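Aar187cp (PDB 3ZIL) probably regulates sister-chromatid cohesion through the cohesin complex, as a Wapl-family protein of Eremothecium gossypii, here represented by its all-helical Wap1 domain. Local coordinates at residues S250-L255 with E299-F304. Sequence-based numbering, arbitrary orientation.
Sequences SLVRSL and EELTNF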
loop_
_atom_site.group_PDB
_atom_site.type_symbol
_atom_site.label_atom_id
_atom_site.label_comp_id
_atom_site.label_asym_id
_atom_site.label_seq_id
_atom_site.Cartn_x
_atom_site.Cartn_y
_atom_site.Cartn_z
ATOM N N SER A 250 18.193 -12.224 -5.632
ATOM C CA SER A 250 17.737 -11.495 -6.784
ATOM C C SER A 250 17.196 -10.100 -6.392
ATOM O O SER A 250 17.453 -9.038 -7.033
ATOM C CB SER A 250 16.608 -12.281 -7.475
ATOM O OG SER A 250 16.464 -11.628 -8.692
ATOM N N LEU A 251 16.365 -10.067 -5.385
ATOM C CA LEU A 251 15.895 -8.760 -4.933
ATOM C C LEU A 251 17.114 -7.853 -4.504
ATOM O O LEU A 251 17.245 -6.671 -4.884
ATOM C CB LEU A 251 14.905 -8.975 -3.815
ATOM C CG LEU A 251 14.282 -7.764 -3.110
ATOM C CD1 LEU A 251 13.621 -6.841 -4.177
ATOM C CD2 LEU A 251 13.291 -8.233 -2.032
ATOM N N VAL A 252 17.973 -8.371 -3.668
ATOM C CA VAL A 252 19.182 -7.671 -3.297
ATOM C C VAL A 252 19.945 -7.117 -4.529
ATOM O O VAL A 252 20.338 -5.921 -4.484
ATOM C CB VAL A 252 20.050 -8.606 -2.402
ATOM C CG1 VAL A 252 21.469 -8.048 -2.202
ATOM C CG2 VAL A 252 19.354 -8.753 -1.039
ATOM N N ARG A 253 20.153 -7.922 -5.621
ATOM C CA ARG A 253 20.869 -7.337 -6.797
ATOM C C ARG A 253 20.194 -6.106 -7.283
ATOM O O ARG A 253 20.881 -5.123 -7.480
ATOM C CB ARG A 253 20.991 -8.226 -8.079
ATOM C CG ARG A 253 21.517 -9.580 -7.819
ATOM C CD ARG A 253 21.991 -10.384 -9.065
ATOM N NE ARG A 253 22.551 -11.574 -8.425
ATOM C CZ ARG A 253 21.909 -12.729 -8.222
ATOM N NH1 ARG A 253 20.683 -12.969 -8.733
ATOM N NH2 ARG A 253 22.529 -13.685 -7.551
ATOM N N SER A 254 18.875 -6.228 -7.587
ATOM C CA SER A 254 18.080 -5.112 -8.070
ATOM C C SER A 254 18.216 -3.895 -7.200
ATOM O O SER A 254 18.479 -2.783 -7.717
ATOM C CB SER A 254 16.606 -5.493 -8.209
ATOM O OG SER A 254 16.594 -6.577 -9.113
ATOM N N LEU A 255 18.032 -4.084 -5.898
ATOM C CA LEU A 255 18.120 -2.963 -4.979
ATOM C C LEU A 255 19.546 -2.409 -4.968
ATOM O O LEU A 255 19.720 -1.136 -4.979
ATOM C CB LEU A 255 17.696 -3.345 -3.536
ATOM C CG LEU A 255 16.181 -3.638 -3.419
ATOM C CD1 LEU A 255 15.914 -4.374 -2.072
ATOM C CD2 LEU A 255 15.396 -2.341 -3.488
ATOM N N GLU A 299 26.943 -10.861 -4.478
ATOM C CA GLU A 299 28.062 -10.092 -5.077
ATOM C C GLU A 299 27.807 -8.611 -5.414
ATOM O O GLU A 299 28.671 -7.796 -5.130
ATOM C CB GLU A 299 28.665 -10.828 -6.291
ATOM C CG GLU A 299 28.544 -10.070 -7.604
ATOM C CD GLU A 299 29.084 -10.839 -8.794
ATOM O OE1 GLU A 299 29.960 -11.722 -8.614
ATOM O OE2 GLU A 299 28.625 -10.551 -9.919
ATOM N N GLU A 300 26.672 -8.231 -6.001
ATOM C CA GLU A 300 26.481 -6.778 -6.334
ATOM C C GLU A 300 26.398 -5.880 -5.101
ATOM O O GLU A 300 26.619 -4.690 -5.222
ATOM C CB GLU A 300 25.231 -6.453 -7.233
ATOM C CG GLU A 300 25.401 -6.725 -8.720
ATOM C CD GLU A 300 24.937 -8.133 -9.082
ATOM O OE1 GLU A 300 25.116 -9.095 -8.277
ATOM O OE2 GLU A 300 24.345 -8.274 -10.174
ATOM N N LEU A 301 26.030 -6.432 -3.944
ATOM C CA LEU A 301 25.920 -5.598 -2.766
ATOM C C LEU A 301 27.348 -5.243 -2.309
ATOM O O LEU A 301 27.590 -4.161 -1.742
ATOM C CB LEU A 301 25.074 -6.280 -1.663
ATOM C CG LEU A 301 24.715 -5.479 -0.416
ATOM C CD1 LEU A 301 24.006 -4.182 -0.742
ATOM C CD2 LEU A 301 23.878 -6.357 0.514
ATOM N N THR A 302 28.292 -6.138 -2.602
ATOM C CA THR A 302 29.680 -5.879 -2.246
ATOM C C THR A 302 30.295 -4.783 -3.138
ATOM O O THR A 302 31.330 -4.223 -2.795
ATOM C CB THR A 302 30.555 -7.121 -2.299
ATOM O OG1 THR A 302 30.842 -7.408 -3.670
ATOM C CG2 THR A 302 29.888 -8.333 -1.636
ATOM N N ASN A 303 29.659 -4.455 -4.257
ATOM C CA ASN A 303 30.095 -3.292 -5.030
ATOM C C ASN A 303 29.742 -2.013 -4.352
ATOM O O ASN A 303 30.039 -0.938 -4.886
ATOM C CB ASN A 303 29.418 -3.241 -6.355
ATOM C CG ASN A 303 29.853 -4.341 -7.248
ATOM O OD1 ASN A 303 30.935 -4.896 -7.080
ATOM N ND2 ASN A 303 29.000 -4.698 -8.180
ATOM N N PHE A 304 29.054 -2.106 -3.216
ATOM C CA PHE A 304 28.911 -0.937 -2.328
ATOM C C PHE A 304 30.344 -0.603 -1.793
ATOM O O PHE A 304 30.583 0.527 -1.297
ATOM C CB PHE A 304 27.996 -1.247 -1.111
ATOM C CG PHE A 304 26.481 -1.078 -1.337
ATOM C CD1 PHE A 304 25.918 -1.058 -2.594
ATOM C CD2 PHE A 304 25.619 -0.995 -0.206
ATOM C CE1 PHE A 304 24.527 -0.929 -2.743
ATOM C CE2 PHE A 304 24.236 -0.835 -0.348
ATOM C CZ PHE A 304 23.685 -0.814 -1.622
#
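Arg-253 and Glu-300 meet at a slant rather than head-on, and with Val-252 and Leu-301 they give a compact example of how an all-helical fold pairs an ionic outer edge with an apolar inner one. The arginine runs extended from CG to NE, and the carboxylate of Glu-300 comes in against its CG–CD stem: CD of Arg-253 is 3.4 Å from OE2 of Glu-300, nearer than any nitrogen of the guanidinium comes to the carboxylate. The salt bridge itself is long, 3.6 Å from NE of Arg-253 to OE1 of Glu-300. That oxygen reaches the guanidinium at its edge, in plane, although the guanidinium and carboxylate planes are turned 38° apart. A bend in the glutamate, with chi2 at 92°, swings its carboxylate against the arginine stem instead of sending the chain straight on. On the same helix, Val-252 presents CG1 to Leu-301, and the two side chains cross at about a right angle. Contact is light, with CG1 of Val-252 lying 4.0 Å from CD2 of Leu-301. Ile-288 packs on Val-252 and Val-289 on Leu-301, so helix 272-289 touches both members of this apolar pair. Within its own segment, Leu-301 also sets CD1 over one face of the Phe-304 ring, 3.3 Å above its plane and displaced toward the rim, near CE2; that ring in turn stacks on Phe-326 of helix 321-336. The contact thus joins helix 248-261 to the short helical turn at 299-302 in the C-terminal part of the Wap1 domain. No hydrogen bond spans the two segments. Their association therefore rests on a single buried apolar contact and on a charge attraction beside an exposed arginine, which is probably weak and little directional.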